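Local coordinates for Low molecular weight protein-tyrosine-phosphatase YwlE (Bacillus subtilis subsp. subtilis, PDB 4KK3) that removes phosphate from phosphoarginine residues of proteins, counteracting the arginine kinase McsB, and has almost no activity on phosphoserine, phosphothreonine or phosphotyrosine peptides, at residues G9-S14 with H64-L69; M16-F21 with V34-V39; A77-A82 with K101-K106. One frame throughout, in Å; residues are numbered along the deposited sequence.

Interaction 1: residues G9-S14 with H64-L69. With PO4 (phosphate ion), chain B.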
ATOM      1  N   GLY A   9       8.996  -5.939   1.169  1.00 19.21           N
ATOM      2  CA  GLY A   9       9.393  -6.659  -0.029  1.00 21.85           C
ATOM      3  C   GLY A   9       8.678  -6.241  -1.303  1.00 16.60           C
ATOM      4  O   GLY A   9       9.130  -6.574  -2.401  1.00 20.87           O
ATOM      5  N   ASN A  10       7.596  -5.477  -1.156  1.00 15.86           N
ATOM      6  CA  ASN A  10       6.694  -5.174  -2.267  1.00 14.96           C
ATOM      7  C   ASN A  10       6.251  -6.494  -2.884  1.00 18.11           C
ATOM      8  O   ASN A  10       6.107  -6.603  -4.098  1.00 19.12           O
ATOM      9  CB  ASN A  10       7.346  -4.261  -3.324  1.00 17.17           C
ATOM     10  CG  ASN A  10       6.346  -3.704  -4.340  1.00 16.27           C
ATOM     11  OD1 ASN A  10       6.645  -3.639  -5.532  1.00 18.56           O
ATOM     12  ND2 ASN A  10       5.159  -3.285  -3.868  1.00 17.14           N
ATOM     13  N   THR A  11       6.038  -7.487  -2.032  1.00 16.61           N
ATOM     14  CA  THR A  11       5.509  -8.773  -2.508  1.00 16.19           C
ATOM     15  C   THR A  11       4.162  -9.139  -1.893  1.00 18.84           C
ATOM     16  O   THR A  11       3.415  -9.928  -2.472  1.00 19.61           O
ATOM     17  CB  THR A  11       6.502  -9.933  -2.259  1.00 22.63           C
ATOM     18  OG1 THR A  11       6.770 -10.050  -0.855  1.00 23.95           O
ATOM     19  CG2 THR A  11       7.810  -9.692  -3.001  1.00 28.82           C
ATOM     20  N   CYS A  12       3.845  -8.588  -0.725  1.00 17.30           N
ATOM     21  CA  CYS A  12       2.590  -8.954  -0.063  1.00 16.72           C
ATOM     22  C   CYS A  12       1.645  -7.785   0.240  1.00 17.47           C
ATOM     23  O   CYS A  12       0.618  -7.616  -0.414  1.00 16.80           O
ATOM     24  CB  CYS A  12       2.856  -9.745   1.204  1.00 14.96           C
ATOM     25  SG  CYS A  12       4.012 -11.134   1.000  1.00 24.68           S
ATOM     26  N   ARG A  13       1.994  -6.983   1.234  1.00 14.50           N
ATOM     27  CA  ARG A  13       1.088  -5.946   1.737  1.00 17.60           C
ATOM     28  C   ARG A  13       0.830  -4.818   0.747  1.00 14.57           C
ATOM     29  O   ARG A  13      -0.323  -4.514   0.433  1.00 14.69           O
ATOM     30  CB  ARG A  13       1.637  -5.339   3.032  1.00 12.72           C
ATOM     31  CG  ARG A  13       1.309  -6.118   4.288  1.00 13.21           C
ATOM     32  CD  ARG A  13       2.243  -5.682   5.446  1.00 14.43           C
ATOM     33  NE  ARG A  13       3.643  -5.820   5.069  1.00 13.22           N
ATOM     34  CZ  ARG A  13       4.657  -5.487   5.865  1.00 15.59           C
ATOM     35  NH1 ARG A  13       4.402  -5.015   7.074  1.00 16.17           N
ATOM     36  NH2 ARG A  13       5.907  -5.640   5.451  1.00 18.33           N
ATOM     37  N   SER A  14       1.892  -4.164   0.283  1.00 15.99           N
ATOM     38  CA  SER A  14       1.681  -3.050  -0.632  1.00 14.85           C
ATOM     39  C   SER A  14       1.089  -3.436  -2.001  1.00 14.44           C
ATOM     40  O   SER A  14       0.262  -2.681  -2.506  1.00 15.32           O
ATOM     41  CB  SER A  14       2.869  -2.061  -0.719  1.00 18.04           C
ATOM     42  OG  SER A  14       4.030  -2.599  -1.322  1.00 18.17           O
ATOM     43  N   HIS A  64       1.595  -8.815 -10.427  1.00 20.69           N
ATOM     44  CA  HIS A  64       2.435  -7.777  -9.884  1.00 22.48           C
ATOM     45  C   HIS A  64       3.903  -8.102 -10.009  1.00 28.02           C
ATOM     46  O   HIS A  64       4.320  -9.240  -9.802  1.00 31.07           O
ATOM     47  CB  HIS A  64       2.092  -7.593  -8.411  1.00 19.09           C
ATOM     48  CG  HIS A  64       3.024  -6.673  -7.695  1.00 21.79           C
ATOM     49  ND1 HIS A  64       2.963  -5.306  -7.836  1.00 22.79           N
ATOM     50  CD2 HIS A  64       4.052  -6.923  -6.853  1.00 26.57           C
ATOM     51  CE1 HIS A  64       3.909  -4.748  -7.100  1.00 18.69           C
ATOM     52  NE2 HIS A  64       4.582  -5.708  -6.493  1.00 22.73           N
ATOM     53  N   VAL A  65       4.689  -7.083 -10.327  1.00 25.29           N
ATOM     54  CA  VAL A  65       6.131  -7.224 -10.347  1.00 21.35           C
ATOM     55  C   VAL A  65       6.722  -6.240  -9.339  1.00 21.22           C
ATOM     56  O   VAL A  65       6.383  -5.064  -9.358  1.00 23.71           O
ATOM     57  CB  VAL A  65       6.692  -6.944 -11.745  1.00 28.48           C
ATOM     58  CG1 VAL A  65       8.181  -6.806 -11.694  1.00 31.21           C
ATOM     59  CG2 VAL A  65       6.304  -8.060 -12.696  1.00 27.94           C
ATOM     60  N   SER A  66       7.580  -6.746  -8.459  1.00 23.04           N
ATOM     61  CA  SER A  66       8.165  -5.937  -7.383  1.00 22.97           C
ATOM     62  C   SER A  66       8.990  -4.751  -7.894  1.00 26.59           C
ATOM     63  O   SER A  66       9.665  -4.833  -8.922  1.00 26.73           O
ATOM     64  CB  SER A  66       9.029  -6.813  -6.473  1.00 33.82           C
ATOM     65  OG  SER A  66       8.267  -7.841  -5.867  1.00 37.73           O
ATOM     66  N   SER A  67       8.938  -3.648  -7.157  1.00 21.80           N
ATOM     67  CA  SER A  67       9.685  -2.449  -7.519  1.00 23.08           C
ATOM     68  C   SER A  67      10.311  -1.832  -6.272  1.00 20.66           C
ATOM     69  O   SER A  67       9.652  -1.718  -5.243  1.00 21.44           O
ATOM     70  CB  SER A  67       8.757  -1.438  -8.198  1.00 34.77           C
ATOM     71  OG  SER A  67       9.411  -0.199  -8.407  1.00 47.31           O
ATOM     72  N   PRO A  68      11.587  -1.427  -6.361  1.00 22.66           N
ATOM     73  CA  PRO A  68      12.185  -0.732  -5.218  1.00 23.23           C
ATOM     74  C   PRO A  68      11.677   0.694  -5.171  1.00 23.51           C
ATOM     75  O   PRO A  68      11.380   1.291  -6.206  1.00 25.29           O
ATOM     76  CB  PRO A  68      13.681  -0.736  -5.550  1.00 27.63           C
ATOM     77  CG  PRO A  68      13.730  -0.779  -7.040  1.00 32.24           C
ATOM     78  CD  PRO A  68      12.553  -1.637  -7.455  1.00 27.15           C
ATOM     79  N   LEU A  69      11.571   1.240  -3.972  1.00 23.53           N
ATOM     80  CA  LEU A  69      11.242   2.637  -3.839  1.00 21.85           C
ATOM     81  C   LEU A  69      12.457   3.450  -4.286  1.00 26.17           C
ATOM     82  O   LEU A  69      13.591   3.083  -3.995  1.00 30.48           O
ATOM     83  CB  LEU A  69      10.883   2.938  -2.395  1.00 23.65           C
ATOM     84  CG  LEU A  69      10.343   4.327  -2.103  1.00 25.57           C
ATOM     85  CD1 LEU A  69       9.006   4.561  -2.779  1.00 21.99           C
ATOM     86  CD2 LEU A  69      10.213   4.463  -0.617  1.00 24.34           C
TER
HETATM   87  P   PO4 B 201       5.802  -7.609   2.271  1.00 21.57           P
HETATM   88  O1  PO4 B 201       4.421  -7.213   2.697  1.00 19.49           O
HETATM   89  O2  PO4 B 201       6.093  -9.007   2.799  1.00 22.18           O
HETATM   90  O3  PO4 B 201       6.805  -6.658   2.945  1.00 19.44           O
HETATM   91  O4  PO4 B 201       6.040  -7.588   0.792  1.00 22.63           O
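Asn10 reaches across from the phosphate-binding loop to the 64-69 segment, where His64, Ser66 and Ser67 hold it by its side chain and by its own carbonyl. With CG anti to the backbone N (chi1 -168°), the side chain extends directly into the second segment. Its CB lies 3.9 Å from Ser67 O, and its CG is 3.4 Å from His64 NE2, lying in the imidazole plane at the ring edge. At the tip, OD1 takes the backbone N-H of Ser67 on a lone pair, in the amide plane, at 2.8 Å; a second, weak bond reaches OD1 from His64 NE2. The amide and imidazole planes stand 85° apart, nearly at right angles. ND2, the other branch, passes beside His64 CE1 and donates to Ser36 OG on strand 33-38, which helps fix the rotation of the amide. The main-chain oxygen of Asn10 is gripped twice: His64 NE2 (3.0 Å) and Ser66 OG (3.1 Å) arrive from opposite faces of its carbonyl plane. Beside them, Thr11 CG2 rests 3.4 Å from Ser66 OG. These ties brace a loop whose other side wraps a phosphate ion, bound by the backbone N-H groups of Gly9, Thr11, Cys12 and Arg13 and by Thr11 OG1. Arg13 completes the cradle, with its guanidinium edge-on, NE to phosphate O1 (2.9 Å) and NH2 to O3. This is the signature P-loop of the low molecular weight phosphatases, here occupied by what is probably an ion from the crystallisation liquor. Cys12 is the N-cap of helix 13-28, so the anion lies near that helix start, while the 64-69 segment, between helices 49-56 and 71-76, flanks the loop and pairs through Leu69 with the end of strand 33-38.

Interaction 2: residues M16-F21 with V34-V39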
HETATM    1  N   MSE A  16      -1.007  -5.989  -2.408  1.00 11.74           N
HETATM    2  CA  MSE A  16      -2.413  -6.221  -2.066  1.00 13.60           C
HETATM    3  C   MSE A  16      -3.144  -4.901  -1.897  1.00 15.58           C
HETATM    4  O   MSE A  16      -4.242  -4.730  -2.385  1.00 14.80           O
HETATM    5  CB  MSE A  16      -2.570  -7.080  -0.803  1.00 13.47           C
HETATM    6  CG  MSE A  16      -2.439  -8.591  -1.088  1.00 19.49           C
HETATM    7 SE   MSE A  16      -3.001  -9.717   0.424  0.79 30.45          SE
HETATM    8  CE  MSE A  16      -1.509  -9.332   1.541  1.00 14.51           C
ATOM      9  N   ALA A  17      -2.527  -3.951  -1.209  1.00 12.76           N
ATOM     10  CA  ALA A  17      -3.184  -2.655  -1.019  1.00 14.78           C
ATOM     11  C   ALA A  17      -3.463  -1.927  -2.339  1.00 16.60           C
ATOM     12  O   ALA A  17      -4.547  -1.370  -2.545  1.00 19.62           O
ATOM     13  CB  ALA A  17      -2.347  -1.770  -0.098  1.00 14.04           C
ATOM     14  N   GLU A  18      -2.472  -1.917  -3.219  1.00 16.07           N
ATOM     15  CA  GLU A  18      -2.594  -1.309  -4.542  1.00 15.10           C
ATOM     16  C   GLU A  18      -3.761  -1.920  -5.338  1.00 15.94           C
ATOM     17  O   GLU A  18      -4.584  -1.212  -5.909  1.00 17.32           O
ATOM     18  CB  GLU A  18      -1.278  -1.501  -5.308  1.00 16.28           C
ATOM     19  CG  GLU A  18      -1.330  -1.073  -6.777  1.00 20.37           C
ATOM     20  CD  GLU A  18      -0.023  -1.313  -7.530  1.00 26.36           C
ATOM     21  OE1 GLU A  18       0.907  -1.933  -6.972  1.00 23.94           O
ATOM     22  OE2 GLU A  18       0.067  -0.891  -8.701  1.00 34.18           O
ATOM     23  N   ALA A  19      -3.833  -3.240  -5.369  1.00 15.65           N
ATOM     24  CA  ALA A  19      -4.871  -3.894  -6.175  1.00 14.06           C
ATOM     25  C   ALA A  19      -6.248  -3.699  -5.557  1.00 15.47           C
ATOM     26  O   ALA A  19      -7.225  -3.432  -6.281  1.00 18.75           O
ATOM     27  CB  ALA A  19      -4.554  -5.371  -6.336  1.00 18.12           C
ATOM     28  N   LEU A  20      -6.343  -3.854  -4.237  1.00 14.44           N
ATOM     29  CA  LEU A  20      -7.597  -3.604  -3.528  1.00 16.20           C
ATOM     30  C   LEU A  20      -8.057  -2.146  -3.693  1.00 18.68           C
ATOM     31  O   LEU A  20      -9.233  -1.881  -3.987  1.00 19.94           O
ATOM     32  CB  LEU A  20      -7.475  -3.946  -2.037  1.00 16.77           C
ATOM     33  CG  LEU A  20      -7.324  -5.423  -1.654  1.00 18.26           C
ATOM     34  CD1 LEU A  20      -6.941  -5.551  -0.191  1.00 20.53           C
ATOM     35  CD2 LEU A  20      -8.641  -6.142  -1.914  1.00 25.02           C
ATOM     36  N   PHE A  21      -7.139  -1.198  -3.498  1.00 16.90           N
ATOM     37  CA  PHE A  21      -7.514   0.214  -3.619  1.00 18.72           C
ATOM     38  C   PHE A  21      -7.886   0.650  -5.045  1.00 20.94           C
ATOM     39  O   PHE A  21      -8.789   1.476  -5.232  1.00 22.71           O
ATOM     40  CB  PHE A  21      -6.434   1.128  -3.045  1.00 18.93           C
ATOM     41  CG  PHE A  21      -6.881   2.548  -2.895  1.00 20.54           C
ATOM     42  CD1 PHE A  21      -7.892   2.871  -2.002  1.00 20.33           C
ATOM     43  CD2 PHE A  21      -6.295   3.554  -3.638  1.00 25.73           C
ATOM     44  CE1 PHE A  21      -8.322   4.194  -1.865  1.00 21.55           C
ATOM     45  CE2 PHE A  21      -6.721   4.877  -3.500  1.00 24.40           C
ATOM     46  CZ  PHE A  21      -7.730   5.182  -2.615  1.00 24.62           C
ATOM     47  N   VAL A  34      -2.444   5.058  -8.621  1.00 21.63           N
ATOM     48  CA  VAL A  34      -1.993   4.233  -7.500  1.00 21.25           C
ATOM     49  C   VAL A  34      -0.828   3.322  -7.866  1.00 24.02           C
ATOM     50  O   VAL A  34      -0.861   2.641  -8.885  1.00 24.00           O
ATOM     51  CB  VAL A  34      -3.157   3.384  -6.951  1.00 27.12           C
ATOM     52  CG1 VAL A  34      -2.725   2.599  -5.729  1.00 28.40           C
ATOM     53  CG2 VAL A  34      -4.343   4.278  -6.627  1.00 32.45           C
ATOM     54  N   ARG A  35       0.199   3.315  -7.021  1.00 20.55           N
ATOM     55  CA  ARG A  35       1.359   2.459  -7.221  1.00 22.21           C
ATOM     56  C   ARG A  35       1.771   1.831  -5.894  1.00 17.71           C
ATOM     57  O   ARG A  35       1.216   2.150  -4.845  1.00 15.32           O
ATOM     58  CB  ARG A  35       2.540   3.282  -7.737  1.00 28.55           C
ATOM     59  CG  ARG A  35       2.406   3.814  -9.146  1.00 40.93           C
ATOM     60  CD  ARG A  35       3.764   4.304  -9.632  1.00 47.30           C
ATOM     61  NE  ARG A  35       4.838   3.504  -9.051  1.00 53.82           N
ATOM     62  CZ  ARG A  35       5.229   2.318  -9.513  1.00 57.29           C
ATOM     63  NH1 ARG A  35       4.634   1.786 -10.575  1.00 58.74           N
ATOM     64  NH2 ARG A  35       6.211   1.661  -8.910  1.00 53.26           N
ATOM     65  N   SER A  36       2.747   0.926  -5.953  1.00 19.70           N
ATOM     66  CA  SER A  36       3.347   0.374  -4.747  1.00 17.65           C
ATOM     67  C   SER A  36       4.843   0.171  -4.956  1.00 17.39           C
ATOM     68  O   SER A  36       5.315   0.044  -6.089  1.00 18.61           O
ATOM     69  CB  SER A  36       2.695  -0.951  -4.351  1.00 18.60           C
ATOM     70  OG  SER A  36       2.924  -1.917  -5.354  1.00 18.34           O
ATOM     71  N   ALA A  37       5.585   0.163  -3.856  1.00 16.69           N
ATOM     72  CA  ALA A  37       7.022  -0.127  -3.897  1.00 16.90           C
ATOM     73  C   ALA A  37       7.509  -0.652  -2.540  1.00 15.34           C
ATOM     74  O   ALA A  37       6.757  -0.662  -1.572  1.00 16.68           O
ATOM     75  CB  ALA A  37       7.809   1.124  -4.311  1.00 19.26           C
ATOM     76  N   GLY A  38       8.747  -1.128  -2.475  1.00 17.01           N
ATOM     77  CA  GLY A  38       9.244  -1.713  -1.242  1.00 17.31           C
ATOM     78  C   GLY A  38      10.572  -1.096  -0.834  1.00 17.50           C
ATOM     79  O   GLY A  38      11.391  -0.754  -1.691  1.00 21.33           O
ATOM     80  N   VAL A  39      10.785  -0.948   0.462  1.00 17.59           N
ATOM     81  CA  VAL A  39      12.059  -0.393   0.928  1.00 18.72           C
ATOM     82  C   VAL A  39      13.227  -1.370   0.784  1.00 21.22           C
ATOM     83  O   VAL A  39      14.382  -0.949   0.692  1.00 25.19           O
ATOM     84  CB  VAL A  39      11.970   0.144   2.373  1.00 20.83           C
ATOM     85  CG1 VAL A  39      11.002   1.282   2.427  1.00 22.37           C
ATOM     86  CG2 VAL A  39      11.531  -0.942   3.335  1.00 25.04           C
TER
HETATM   87  O   HOH W   1       3.171  -0.586  -8.572  1.00 26.89           O
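Helix segment 16-21 and strand 34-38 run almost exactly antiparallel, at 173°, their axes 7.7 Å apart at closest approach. The backbones come nearest where Glu18 faces Arg35, and Glu18 and Phe21, one helical turn apart, direct their side chains at Val34 and Ser36, alternate residues on one face of the strand. Glu18 holds its CG anti to the backbone N (chi1 172°) and stays extended beyond it, which carries the carboxylate crosswise to the strand, beside Ser36. Its methylene CG passes Val34 CG1 at 4.1 Å, the two side chains running in opposite directions. At the end of the chain OE1 accepts a short hydrogen bond from Ser36 OG, 2.6 Å long, met on the anti side of the oxygen and 31° out of the carboxylate plane. A water bridges the same two residues, donating to Glu18 OE1 and accepting from Ser36 N (3.1 Å); it also lies over one face of the Arg35 guanidinium, toward its rim. Farther along the helix, Val34 CG2 meets the edge of the Phe21 ring, near its plane, 3.6 Å from CD2, and the two side chains cross at about a right angle. The Phe21 side chain also touches Leu141 and Leu145 of helix 124-145, so this end of the contact belongs to the hydrophobic core. The helix and strand are consecutive parts of the beta-alpha-beta unit 2-7, 13-28, 33-38. The other carboxylate oxygen, Glu18 OE2, forms a salt bridge with Lys22, which probably helps to stabilise the negative charge. Because Ser36 OG donates to Glu18 and accepts from Asn10 ND2 of the substrate-binding loop, the acid is probably a second-shell group that helps orient the serine hydroxyl for the loop amide.

Interaction 3: residues A77-A82 with K101-K106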
ATOM      1  N   ALA A  77       5.250  11.459  -5.791  1.00 30.69           N
ATOM      2  CA  ALA A  77       4.066  11.070  -5.029  1.00 27.98           C
ATOM      3  C   ALA A  77       3.434  12.255  -4.312  1.00 26.77           C
ATOM      4  O   ALA A  77       4.136  13.129  -3.801  1.00 28.42           O
ATOM      5  CB  ALA A  77       4.415   9.969  -4.022  1.00 27.70           C
ATOM      6  N   ASP A  78       2.107  12.272  -4.261  1.00 26.23           N
ATOM      7  CA  ASP A  78       1.394  13.254  -3.452  1.00 30.94           C
ATOM      8  C   ASP A  78       1.216  12.724  -2.031  1.00 27.86           C
ATOM      9  O   ASP A  78       1.200  13.486  -1.063  1.00 28.48           O
ATOM     10  CB  ASP A  78       0.038  13.582  -4.082  1.00 32.18           C
ATOM     11  CG  ASP A  78       0.177  14.240  -5.439  1.00 38.10           C
ATOM     12  OD1 ASP A  78       0.858  15.282  -5.517  1.00 36.04           O
ATOM     13  OD2 ASP A  78      -0.373  13.710  -6.431  1.00 34.81           O
ATOM     14  N   LEU A  79       1.117  11.405  -1.914  1.00 20.22           N
ATOM     15  CA  LEU A  79       0.904  10.752  -0.631  1.00 18.07           C
ATOM     16  C   LEU A  79       1.575   9.390  -0.628  1.00 21.58           C
ATOM     17  O   LEU A  79       1.396   8.608  -1.552  1.00 20.20           O
ATOM     18  CB  LEU A  79      -0.593  10.584  -0.359  1.00 21.23           C
ATOM     19  CG  LEU A  79      -1.052  10.011   0.987  1.00 19.47           C
ATOM     20  CD1 LEU A  79      -0.569  10.880   2.153  1.00 23.07           C
ATOM     21  CD2 LEU A  79      -2.579   9.883   0.989  1.00 23.86           C
ATOM     22  N   VAL A  80       2.358   9.128   0.411  1.00 16.48           N
ATOM     23  CA  VAL A  80       3.050   7.855   0.563  1.00 17.06           C
ATOM     24  C   VAL A  80       2.515   7.175   1.813  1.00 16.51           C
ATOM     25  O   VAL A  80       2.641   7.702   2.907  1.00 17.22           O
ATOM     26  CB  VAL A  80       4.563   8.073   0.698  1.00 19.98           C
ATOM     27  CG1 VAL A  80       5.293   6.738   0.825  1.00 19.22           C
ATOM     28  CG2 VAL A  80       5.092   8.870  -0.492  1.00 23.16           C
ATOM     29  N   LEU A  81       1.892   6.004   1.654  1.00 13.77           N
ATOM     30  CA  LEU A  81       1.300   5.341   2.804  1.00 13.52           C
ATOM     31  C   LEU A  81       2.032   4.047   3.097  1.00 13.11           C
ATOM     32  O   LEU A  81       1.938   3.081   2.340  1.00 13.62           O
ATOM     33  CB  LEU A  81      -0.185   5.064   2.559  1.00 14.02           C
ATOM     34  CG  LEU A  81      -1.005   6.346   2.377  1.00 15.81           C
ATOM     35  CD1 LEU A  81      -2.443   6.045   1.951  1.00 19.51           C
ATOM     36  CD2 LEU A  81      -0.979   7.194   3.655  1.00 22.13           C
ATOM     37  N   ALA A  82       2.741   4.042   4.211  1.00 15.07           N
ATOM     38  CA  ALA A  82       3.600   2.951   4.615  1.00 12.32           C
ATOM     39  C   ALA A  82       2.820   1.979   5.472  1.00 12.95           C
ATOM     40  O   ALA A  82       1.886   2.370   6.160  1.00 15.59           O
ATOM     41  CB  ALA A  82       4.772   3.523   5.438  1.00 12.65           C
ATOM     42  N   LYS A 101       4.793  14.059   3.467  1.00 19.86           N
ATOM     43  CA  LYS A 101       3.906  13.256   2.613  1.00 18.82           C
ATOM     44  C   LYS A 101       3.847  11.784   3.013  1.00 18.01           C
ATOM     45  O   LYS A 101       3.125  11.007   2.395  1.00 20.54           O
ATOM     46  CB  LYS A 101       4.302  13.381   1.137  1.00 23.42           C
ATOM     47  CG  LYS A 101       5.556  12.616   0.765  1.00 26.25           C
ATOM     48  CD  LYS A 101       5.822  12.655  -0.733  1.00 30.29           C
ATOM     49  CE  LYS A 101       6.121  14.057  -1.223  1.00 29.54           C
ATOM     50  NZ  LYS A 101       6.479  14.064  -2.684  1.00 30.64           N
ATOM     51  N   VAL A 102       4.588  11.400   4.049  1.00 18.34           N
ATOM     52  CA  VAL A 102       4.688   9.989   4.435  1.00 17.43           C
ATOM     53  C   VAL A 102       3.975   9.717   5.759  1.00 20.67           C
ATOM     54  O   VAL A 102       4.286  10.337   6.792  1.00 20.85           O
ATOM     55  CB  VAL A 102       6.157   9.574   4.585  1.00 19.54           C
ATOM     56  CG1 VAL A 102       6.270   8.121   5.035  1.00 17.31           C
ATOM     57  CG2 VAL A 102       6.925   9.818   3.290  1.00 20.70           C
ATOM     58  N   PHE A 103       3.032   8.780   5.727  1.00 15.81           N
ATOM     59  CA  PHE A 103       2.245   8.417   6.897  1.00 17.22           C
ATOM     60  C   PHE A 103       2.035   6.923   6.874  1.00 21.49           C
ATOM     61  O   PHE A 103       2.028   6.331   5.801  1.00 20.63           O
ATOM     62  CB  PHE A 103       0.881   9.123   6.845  1.00 19.23           C
ATOM     63  CG  PHE A 103       0.981  10.623   6.798  1.00 22.97           C
ATOM     64  CD1 PHE A 103       1.124  11.355   7.970  1.00 28.34           C
ATOM     65  CD2 PHE A 103       0.948  11.300   5.588  1.00 24.08           C
ATOM     66  CE1 PHE A 103       1.233  12.741   7.942  1.00 29.14           C
ATOM     67  CE2 PHE A 103       1.047  12.688   5.554  1.00 23.60           C
ATOM     68  CZ  PHE A 103       1.195  13.408   6.733  1.00 31.00           C
ATOM     69  N   THR A 104       1.835   6.290   8.028  1.00 19.80           N
ATOM     70  CA  THR A 104       1.348   4.913   7.958  1.00 19.31           C
ATOM     71  C   THR A 104      -0.095   4.912   7.495  1.00 15.76           C
ATOM     72  O   THR A 104      -0.812   5.900   7.664  1.00 16.54           O
ATOM     73  CB  THR A 104       1.436   4.140   9.275  1.00 18.82           C
ATOM     74  OG1 THR A 104       0.515   4.695  10.218  1.00 21.10           O
ATOM     75  CG2 THR A 104       2.869   4.175   9.830  1.00 18.71           C
ATOM     76  N   LEU A 105      -0.511   3.799   6.893  1.00 12.41           N
ATOM     77  CA  LEU A 105      -1.883   3.668   6.436  1.00 13.21           C
ATOM     78  C   LEU A 105      -2.859   3.832   7.606  1.00 17.16           C
ATOM     79  O   LEU A 105      -3.858   4.557   7.500  1.00 15.60           O
ATOM     80  CB  LEU A 105      -2.061   2.327   5.719  1.00 14.79           C
ATOM     81  CG  LEU A 105      -3.464   2.014   5.207  1.00 14.72           C
ATOM     82  CD1 LEU A 105      -3.986   3.083   4.263  1.00 16.26           C
ATOM     83  CD2 LEU A 105      -3.425   0.670   4.500  1.00 17.88           C
ATOM     84  N   LYS A 106      -2.554   3.205   8.741  1.00 19.60           N
ATOM     85  CA  LYS A 106      -3.451   3.305   9.886  1.00 19.17           C
ATOM     86  C   LYS A 106      -3.523   4.733  10.443  1.00 17.66           C
ATOM     87  O   LYS A 106      -4.614   5.228  10.692  1.00 19.56           O
ATOM     88  CB  LYS A 106      -3.131   2.269  10.963  1.00 19.06           C
ATOM     89  CG  LYS A 106      -3.484   0.844  10.507  1.00 19.24           C
ATOM     90  CD  LYS A 106      -3.290  -0.187  11.602  1.00 20.52           C
ATOM     91  CE  LYS A 106      -3.783  -1.556  11.122  1.00 21.66           C
ATOM     92  NZ  LYS A 106      -3.548  -2.617  12.133  1.00 25.39           N
TER
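The Phe103 ring meets Leu79 at its edge: Leu79 CD1 lies near the ring plane, 3.8 Å from CD2, and the two side chains cross at about a right angle. On the same face of the sheet Leu81 CD2 touches Phe103 CB, and Leu81 CD1 packs on Leu105 CD1. On the other face, Val80 CB sits 3.9 Å from Val102 CG2. Between these layers the parallel strands are laced by the bonds Val80 N to Lys101 O (2.8 Å), Phe103 N to Val80 O, and Ala82 N to Phe103 O; Leu105 N to Ala82 O extends the ladder to the start of helix 105-110. Lys101 bends at chi3 (65°), lays CD against Val80 CG2, and delivers NZ to Ala77 O in the carbonyl plane at 2.8 Å; NZ also bonds Met74 O. An alanine here would remove the ammonium group, probably leaving these two carbonyls at the end of helix 71-76 without their donor and uncovering Val80 CG2. The pairing closes the beta-alpha-beta unit 79-82, 85-94, 102-104 and places 102-104 as an outermost strand of the four-stranded parallel sheet, order 2-1-3-4, characteristic of the low molecular weight phosphatase fold.

Interactions 1 and 2 touch, their centres 7 Å apart, and share helix 13-28. They meet where Asn10 ND2 lies 3.0 Å from Ser36 OG and where Ser67 O approaches Gly38 N, also at 3.0 Å. Interaction 3 lies across the same sheet, its centre about 11 Å from interaction 2 and 15 Å from interaction 1, without touching either; strand 2-7, which leads to the nucleophile Cys7, runs between strands 33-38 and 79-82. The side chains of Asn10, Ser36 and Ala82 are about 5, 7 and 8 Å from that of Cys7. Residues 9-14 thus form the phosphate pocket, which 64-69 flanks; interaction 2 backs it, and interaction 3 completes the far side of the sheet.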